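Side-chain contacts in putative secreted lipase (Streptomyces sp. W007, PDB 5H6B), which probably hydrolyses the ester bonds of triacylglycerols as a secreted, thermostable class 2 lipase of the alpha/beta-hydrolase superfamily: residues P136-T141 / Y192-T197; M114-L119 / N129-I134. All coordinates share one frame; numbering follows the deposited sequence.

Interaction 1 (P136-T141 / Y192-T197); sequences PDNHGT and YTVIAT. With ZN (zinc ion), chain D.
Pro136 opens a tight loop beside strand 191-196, its CA 7.3 Å from that of Val194. An inverse gamma turn centred on Asp137 bends the chain sharply, with a weak bond from Asn138 N to Pro136 O, and Gly140 N then bonds to Asp137 O at 2.9 Å. The contact rests on one valine. Val194 CG1 sits against the CG-CD side of the Pro136 ring, 3.7 Å from Pro136 CD and equally near CG. With this methyl anti to its own backbone N (chi1 177°), the other branch, CG2, faces the amide of Asn138, where it slides past Asn138 ND2 at 4.2 Å in loose van der Waals contact. That amide is buried, and its nitrogen is satisfied by Gln209 O, so the valine meets the flank of a group already held by hydrogen bonding. His139 takes no part in this packing and binds zinc through NE2 at 2.3 Å, the metal standing somewhat out of the imidazole plane; Asp185 is a further ligand. The bond between His139 ND1 and Thr208 O fixes the ring's rotation and probably favours the tautomer that leaves NE2 bare for the metal. Strand 191-196 runs between strands 128-134 and 216-220 of the parallel sheet. On the loop's side of it Val194 also touches Asn218 of strand 216-220, while Ile195 points to the other face and packs on Glu245 and Val246 of helix 240-250. The loop leaves the end of strand 128-134, touches the neighbouring strand through Pro136 and Asn138, and continues away from it to helix 143-147.

Interaction 2 (M114-L119 / N129-I134); sequences MPNYYL and NALVGI
The flat carboxamide of Asn116 takes the CD2 methyl of Leu131 over one face, displaced beyond the amide's outer end, 3.8 Å from Asn116 CG. At the edge of the same amide lies the ring of Tyr192. Helix 115-119 runs nearly antiparallel to strand 130-134, at 159°, with the short axes 10.7 Å apart, and a single strand residue fills the space between them. Leu131 points its side chain at the helix with CG anti to the backbone N (chi1 175°), which carries both methyls up to Pro115 and Asn116. Its CD1 rests against the CB-CG edge of the Pro115 ring, 3.9 Å from Pro115 CB, the two side chains crossing at about a right angle. CD2 also reaches Leu119, 4.0 Å from Leu119 CD1, one turn further along. Pro115 and Leu119 are themselves joined through the backbone, Leu119 N bonding to Pro115 O at 2.8 Å. Leu105 of the adjacent strand 103-108 touches both Pro115 and Leu131. An alanine in place of Leu131 would keep none of these methyl contacts and would probably open a gap between strand and helix, with Pro115, Asn116 and Leu119 losing their shared partner. Strand 103-108, helix 115-121 and strand 128-134 form a beta-alpha-beta crossover between adjacent parallel strands, and the turn that leads into its helical part carries Ser109 in a GxSxG sequence, consistent with the nucleophile elbow of alpha/beta-hydrolases.

Interactions 1 and 2 are centred about 10 Å apart and share one sheet, strands 128-134 and 191-196 being neighbours. Gly133 joins them through two probable backbone hydrogen bonds, Thr193 O to Gly133 N and Ile195 N to Gly133 O, both 2.9 Å. On the helix side the amides of Asn138 and Asn116 pack closely, in an orientation that is not decided, which brings the zinc-binding loop against helix 115-121; the side chain of Asn116 is about 9 Å from a zinc ion. Pro115 touches the probable nucleophile elbow, and Pro136 lies near, without touching, the likely triad of Ser109, His232 and Asp200. Both contacts therefore belong to the buried framework around the presumed active site.

Interaction 1 (P136-T141 / Y192-T197)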
ATOM      1  N   PRO A 136      -3.754   5.574   1.802  1.00 34.25           N
ATOM      2  CA  PRO A 136      -4.632   4.411   1.998  1.00 34.57           C
ATOM      3  C   PRO A 136      -6.073   4.805   2.366  1.00 36.72           C
ATOM      4  O   PRO A 136      -6.258   5.700   3.203  1.00 35.21           O
ATOM      5  CB  PRO A 136      -3.976   3.698   3.169  1.00 34.89           C
ATOM      6  CG  PRO A 136      -3.397   4.811   3.991  1.00 34.67           C
ATOM      7  CD  PRO A 136      -2.963   5.862   3.016  1.00 36.03           C
ATOM      8  N   ASP A 137      -7.083   4.180   1.755  1.00 34.19           N
ATOM      9  CA  ASP A 137      -8.473   4.476   2.158  1.00 34.50           C
ATOM     10  C   ASP A 137      -8.919   3.634   3.347  1.00 35.05           C
ATOM     11  O   ASP A 137      -9.827   2.798   3.243  1.00 34.53           O
ATOM     12  CB  ASP A 137      -9.461   4.409   0.988  1.00 36.14           C
ATOM     13  CG  ASP A 137      -9.508   3.042   0.280  1.00 37.44           C
ATOM     14  OD1 ASP A 137      -8.541   2.241   0.298  1.00 35.91           O
ATOM     15  OD2 ASP A 137     -10.551   2.805  -0.340  1.00 37.64           O
ATOM     16  N   ASN A 138      -8.325   3.917   4.510  1.00 36.71           N
ATOM     17  CA  ASN A 138      -8.449   3.026   5.695  1.00 35.96           C
ATOM     18  C   ASN A 138      -9.854   2.964   6.315  1.00 37.75           C
ATOM     19  O   ASN A 138     -10.178   1.984   7.002  1.00 35.82           O
ATOM     20  CB  ASN A 138      -7.377   3.353   6.754  1.00 36.32           C
ATOM     21  CG  ASN A 138      -6.035   2.685   6.449  1.00 37.05           C
ATOM     22  OD1 ASN A 138      -5.993   1.484   6.198  1.00 36.21           O
ATOM     23  ND2 ASN A 138      -4.936   3.445   6.507  1.00 35.14           N
ATOM     24  N   HIS A 139     -10.663   4.000   6.074  1.00 37.33           N
ATOM     25  CA  HIS A 139     -12.097   3.987   6.409  1.00 40.79           C
ATOM     26  C   HIS A 139     -12.967   4.204   5.180  1.00 39.61           C
ATOM     27  O   HIS A 139     -14.061   4.761   5.262  1.00 42.01           O
ATOM     28  CB  HIS A 139     -12.384   5.009   7.510  1.00 38.91           C
ATOM     29  CG  HIS A 139     -11.420   4.889   8.635  1.00 38.65           C
ATOM     30  ND1 HIS A 139     -10.213   5.543   8.632  1.00 38.65           N
ATOM     31  CD2 HIS A 139     -11.415   4.092   9.721  1.00 38.89           C
ATOM     32  CE1 HIS A 139      -9.530   5.204   9.703  1.00 38.90           C
ATOM     33  NE2 HIS A 139     -10.237   4.328  10.379  1.00 40.86           N
ATOM     34  N   GLY A 140     -12.481   3.708   4.047  1.00 40.30           N
ATOM     35  CA  GLY A 140     -13.242   3.691   2.831  1.00 39.33           C
ATOM     36  C   GLY A 140     -13.275   5.042   2.193  1.00 38.27           C
ATOM     37  O   GLY A 140     -12.554   5.933   2.610  1.00 39.79           O
ATOM     38  N   THR A 141     -14.123   5.168   1.180  1.00 39.37           N
ATOM     39  CA  THR A 141     -14.250   6.372   0.360  1.00 41.91           C
ATOM     40  C   THR A 141     -15.659   6.366  -0.271  1.00 44.91           C
ATOM     41  O   THR A 141     -16.557   5.721   0.261  1.00 48.46           O
ATOM     42  CB  THR A 141     -13.124   6.425  -0.702  1.00 42.91           C
ATOM     43  OG1 THR A 141     -13.247   7.609  -1.482  1.00 43.15           O
ATOM     44  CG2 THR A 141     -13.155   5.207  -1.659  1.00 44.85           C
ATOM     45  N   TYR A 192       2.835   0.972  12.138  1.00 44.10           N
ATOM     46  CA  TYR A 192       2.027   1.526  11.066  1.00 41.85           C
ATOM     47  C   TYR A 192       2.483   2.925  10.740  1.00 42.15           C
ATOM     48  O   TYR A 192       2.638   3.748  11.655  1.00 40.71           O
ATOM     49  CB  TYR A 192       0.568   1.610  11.498  1.00 40.50           C
ATOM     50  CG  TYR A 192      -0.119   0.293  11.771  1.00 39.47           C
ATOM     51  CD1 TYR A 192       0.068  -0.390  12.981  1.00 38.68           C
ATOM     52  CD2 TYR A 192      -0.992  -0.253  10.841  1.00 39.64           C
ATOM     53  CE1 TYR A 192      -0.597  -1.578  13.242  1.00 38.68           C
ATOM     54  CE2 TYR A 192      -1.663  -1.430  11.100  1.00 39.23           C
ATOM     55  CZ  TYR A 192      -1.467  -2.093  12.288  1.00 39.64           C
ATOM     56  OH  TYR A 192      -2.138  -3.276  12.481  1.00 37.05           O
ATOM     57  N   THR A 193       2.669   3.201   9.446  1.00 40.95           N
ATOM     58  CA  THR A 193       2.898   4.567   8.944  1.00 39.71           C
ATOM     59  C   THR A 193       1.846   4.866   7.858  1.00 39.41           C
ATOM     60  O   THR A 193       1.443   3.979   7.103  1.00 38.18           O
ATOM     61  CB  THR A 193       4.324   4.738   8.377  1.00 41.22           C
ATOM     62  OG1 THR A 193       5.291   4.262   9.333  1.00 41.81           O
ATOM     63  CG2 THR A 193       4.632   6.201   8.012  1.00 39.66           C
ATOM     64  N   VAL A 194       1.361   6.102   7.837  1.00 37.26           N
ATOM     65  CA  VAL A 194       0.447   6.572   6.811  1.00 37.36           C
ATOM     66  C   VAL A 194       1.014   7.884   6.276  1.00 38.60           C
ATOM     67  O   VAL A 194       1.372   8.780   7.044  1.00 39.63           O
ATOM     68  CB  VAL A 194      -0.978   6.797   7.334  1.00 35.93           C
ATOM     69  CG1 VAL A 194      -1.875   7.352   6.240  1.00 37.03           C
ATOM     70  CG2 VAL A 194      -1.566   5.513   7.877  1.00 37.26           C
ATOM     71  N   ILE A 195       1.127   7.963   4.952  1.00 37.01           N
ATOM     72  CA  ILE A 195       1.558   9.161   4.273  1.00 32.61           C
ATOM     73  C   ILE A 195       0.379   9.561   3.397  1.00 33.06           C
ATOM     74  O   ILE A 195      -0.043   8.805   2.518  1.00 32.99           O
ATOM     75  CB  ILE A 195       2.823   8.917   3.433  1.00 32.78           C
ATOM     76  CG1 ILE A 195       3.938   8.308   4.289  1.00 31.51           C
ATOM     77  CG2 ILE A 195       3.278  10.215   2.782  1.00 32.99           C
ATOM     78  CD1 ILE A 195       5.003   7.600   3.498  1.00 32.78           C
ATOM     79  N   ALA A 196      -0.149  10.756   3.665  1.00 33.65           N
ATOM     80  CA  ALA A 196      -1.301  11.301   3.000  1.00 32.44           C
ATOM     81  C   ALA A 196      -0.958  12.654   2.424  1.00 34.05           C
ATOM     82  O   ALA A 196      -0.007  13.318   2.875  1.00 34.68           O
ATOM     83  CB  ALA A 196      -2.458  11.430   3.980  1.00 32.62           C
ATOM     84  N   THR A 197      -1.756  13.059   1.437  1.00 32.51           N
ATOM     85  CA  THR A 197      -1.639  14.380   0.809  1.00 34.37           C
ATOM     86  C   THR A 197      -2.978  15.120   0.950  1.00 36.94           C
ATOM     87  O   THR A 197      -4.070  14.550   0.748  1.00 34.51           O
ATOM     88  CB  THR A 197      -1.225  14.309  -0.679  1.00 32.88           C
ATOM     89  OG1 THR A 197      -1.334  15.603  -1.270  1.00 34.69           O
ATOM     90  CG2 THR A 197      -2.089  13.327  -1.486  1.00 33.08           C
TER
HETATM   91 ZN    ZN D 303     -10.445   3.890  12.582  1.00 43.02          ZN

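Interaction 2 (M114-L119 / N129-I134)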
ATOM      1  N   MET A 114      -6.282  -2.670   2.333  1.00 38.17           N
ATOM      2  CA  MET A 114      -6.560  -4.116   2.294  1.00 37.92           C
ATOM      3  C   MET A 114      -5.716  -5.018   3.223  1.00 36.30           C
ATOM      4  O   MET A 114      -6.261  -5.963   3.768  1.00 35.46           O
ATOM      5  CB  MET A 114      -6.466  -4.631   0.839  1.00 39.29           C
ATOM      6  CG  MET A 114      -6.527  -6.148   0.666  1.00 39.00           C
ATOM      7  SD  MET A 114      -4.912  -6.919   0.803  1.00 39.21           S
ATOM      8  CE  MET A 114      -4.394  -6.888  -0.915  1.00 41.60           C
ATOM      9  N   PRO A 115      -4.392  -4.773   3.368  1.00 35.28           N
ATOM     10  CA  PRO A 115      -3.576  -5.563   4.331  1.00 36.98           C
ATOM     11  C   PRO A 115      -4.052  -5.553   5.815  1.00 41.59           C
ATOM     12  O   PRO A 115      -3.747  -6.484   6.569  1.00 41.21           O
ATOM     13  CB  PRO A 115      -2.200  -4.920   4.222  1.00 36.39           C
ATOM     14  CG  PRO A 115      -2.145  -4.391   2.822  1.00 35.54           C
ATOM     15  CD  PRO A 115      -3.541  -3.942   2.498  1.00 35.59           C
ATOM     16  N   ASN A 116      -4.796  -4.525   6.218  1.00 40.10           N
ATOM     17  CA  ASN A 116      -5.398  -4.499   7.550  1.00 41.45           C
ATOM     18  C   ASN A 116      -6.408  -5.634   7.756  1.00 44.99           C
ATOM     19  O   ASN A 116      -6.570  -6.125   8.878  1.00 43.91           O
ATOM     20  CB  ASN A 116      -6.032  -3.139   7.819  1.00 42.29           C
ATOM     21  CG  ASN A 116      -5.007  -2.017   7.805  1.00 42.53           C
ATOM     22  OD1 ASN A 116      -5.021  -1.143   6.934  1.00 46.63           O
ATOM     23  ND2 ASN A 116      -4.095  -2.052   8.747  1.00 40.59           N
ATOM     24  N   TYR A 117      -7.058  -6.072   6.672  1.00 46.08           N
ATOM     25  CA  TYR A 117      -7.898  -7.266   6.712  1.00 44.47           C
ATOM     26  C   TYR A 117      -7.061  -8.532   6.983  1.00 44.64           C
ATOM     27  O   TYR A 117      -7.437  -9.388   7.793  1.00 42.26           O
ATOM     28  CB  TYR A 117      -8.668  -7.417   5.405  1.00 45.26           C
ATOM     29  CG  TYR A 117      -9.831  -8.382   5.496  1.00 45.76           C
ATOM     30  CD1 TYR A 117      -9.638  -9.756   5.367  1.00 47.67           C
ATOM     31  CD2 TYR A 117     -11.120  -7.921   5.733  1.00 46.03           C
ATOM     32  CE1 TYR A 117     -10.695 -10.642   5.471  1.00 48.33           C
ATOM     33  CE2 TYR A 117     -12.188  -8.802   5.824  1.00 47.68           C
ATOM     34  CZ  TYR A 117     -11.967 -10.156   5.696  1.00 47.86           C
ATOM     35  OH  TYR A 117     -13.019 -11.024   5.775  1.00 53.14           O
ATOM     36  N   TYR A 118      -5.931  -8.637   6.290  1.00 44.01           N
ATOM     37  CA  TYR A 118      -4.991  -9.745   6.479  1.00 44.36           C
ATOM     38  C   TYR A 118      -4.430  -9.732   7.902  1.00 46.95           C
ATOM     39  O   TYR A 118      -4.386 -10.769   8.553  1.00 48.03           O
ATOM     40  CB  TYR A 118      -3.897  -9.646   5.417  1.00 41.99           C
ATOM     41  CG  TYR A 118      -2.601 -10.389   5.638  1.00 40.90           C
ATOM     42  CD1 TYR A 118      -2.542 -11.784   5.611  1.00 39.70           C
ATOM     43  CD2 TYR A 118      -1.405  -9.690   5.767  1.00 41.62           C
ATOM     44  CE1 TYR A 118      -1.342 -12.454   5.773  1.00 37.27           C
ATOM     45  CE2 TYR A 118      -0.204 -10.353   5.919  1.00 41.99           C
ATOM     46  CZ  TYR A 118      -0.180 -11.738   5.930  1.00 39.62           C
ATOM     47  OH  TYR A 118       1.027 -12.370   6.073  1.00 42.03           O
ATOM     48  N   LEU A 119      -4.033  -8.553   8.378  1.00 45.00           N
ATOM     49  CA  LEU A 119      -3.517  -8.399   9.741  1.00 47.83           C
ATOM     50  C   LEU A 119      -4.533  -8.770  10.823  1.00 49.63           C
ATOM     51  O   LEU A 119      -4.165  -9.385  11.819  1.00 52.28           O
ATOM     52  CB  LEU A 119      -3.045  -6.962   9.995  1.00 46.54           C
ATOM     53  CG  LEU A 119      -1.831  -6.488   9.206  1.00 45.11           C
ATOM     54  CD1 LEU A 119      -1.572  -5.044   9.568  1.00 44.20           C
ATOM     55  CD2 LEU A 119      -0.613  -7.365   9.479  1.00 44.95           C
ATOM     56  N   ASN A 129       5.923  -6.974  10.314  1.00 44.21           N
ATOM     57  CA  ASN A 129       6.538  -6.015  11.226  1.00 44.91           C
ATOM     58  C   ASN A 129       5.963  -4.595  11.031  1.00 46.31           C
ATOM     59  O   ASN A 129       5.616  -3.922  12.002  1.00 44.08           O
ATOM     60  CB  ASN A 129       8.060  -6.033  11.011  1.00 43.79           C
ATOM     61  CG  ASN A 129       8.768  -4.861  11.658  1.00 45.57           C
ATOM     62  OD1 ASN A 129       8.882  -4.794  12.872  1.00 49.68           O
ATOM     63  ND2 ASN A 129       9.263  -3.945  10.854  1.00 44.54           N
ATOM     64  N   ALA A 130       5.878  -4.153   9.773  1.00 46.40           N
ATOM     65  CA  ALA A 130       5.441  -2.800   9.447  1.00 43.05           C
ATOM     66  C   ALA A 130       4.510  -2.760   8.233  1.00 43.57           C
ATOM     67  O   ALA A 130       4.680  -3.511   7.263  1.00 42.65           O
ATOM     68  CB  ALA A 130       6.638  -1.878   9.236  1.00 42.28           C
ATOM     69  N   LEU A 131       3.493  -1.904   8.336  1.00 40.78           N
ATOM     70  CA  LEU A 131       2.601  -1.612   7.246  1.00 40.52           C
ATOM     71  C   LEU A 131       2.672  -0.124   6.968  1.00 40.66           C
ATOM     72  O   LEU A 131       2.245   0.694   7.797  1.00 38.11           O
ATOM     73  CB  LEU A 131       1.160  -2.005   7.586  1.00 40.01           C
ATOM     74  CG  LEU A 131       0.105  -1.614   6.533  1.00 38.31           C
ATOM     75  CD1 LEU A 131       0.436  -2.134   5.135  1.00 38.36           C
ATOM     76  CD2 LEU A 131      -1.261  -2.084   6.965  1.00 38.81           C
ATOM     77  N   VAL A 132       3.180   0.207   5.782  1.00 40.19           N
ATOM     78  CA  VAL A 132       3.259   1.569   5.301  1.00 36.85           C
ATOM     79  C   VAL A 132       2.193   1.749   4.242  1.00 36.85           C
ATOM     80  O   VAL A 132       2.185   1.040   3.237  1.00 37.25           O
ATOM     81  CB  VAL A 132       4.646   1.857   4.715  1.00 37.53           C
ATOM     82  CG1 VAL A 132       4.789   3.329   4.359  1.00 37.00           C
ATOM     83  CG2 VAL A 132       5.719   1.412   5.705  1.00 37.55           C
ATOM     84  N   GLY A 133       1.296   2.702   4.491  1.00 37.00           N
ATOM     85  CA  GLY A 133       0.191   3.026   3.615  1.00 35.93           C
ATOM     86  C   GLY A 133       0.443   4.387   2.992  1.00 36.06           C
ATOM     87  O   GLY A 133       0.718   5.345   3.704  1.00 34.87           O
ATOM     88  N   ILE A 134       0.353   4.454   1.660  1.00 33.31           N
ATOM     89  CA  ILE A 134       0.470   5.688   0.918  1.00 33.56           C
ATOM     90  C   ILE A 134      -0.916   5.944   0.360  1.00 32.67           C
ATOM     91  O   ILE A 134      -1.460   5.115  -0.359  1.00 32.67           O
ATOM     92  CB  ILE A 134       1.486   5.580  -0.241  1.00 33.47           C
ATOM     93  CG1 ILE A 134       2.787   4.930   0.226  1.00 32.70           C
ATOM     94  CG2 ILE A 134       1.778   6.959  -0.814  1.00 33.79           C
ATOM     95  CD1 ILE A 134       3.807   4.746  -0.880  1.00 34.44           C
TER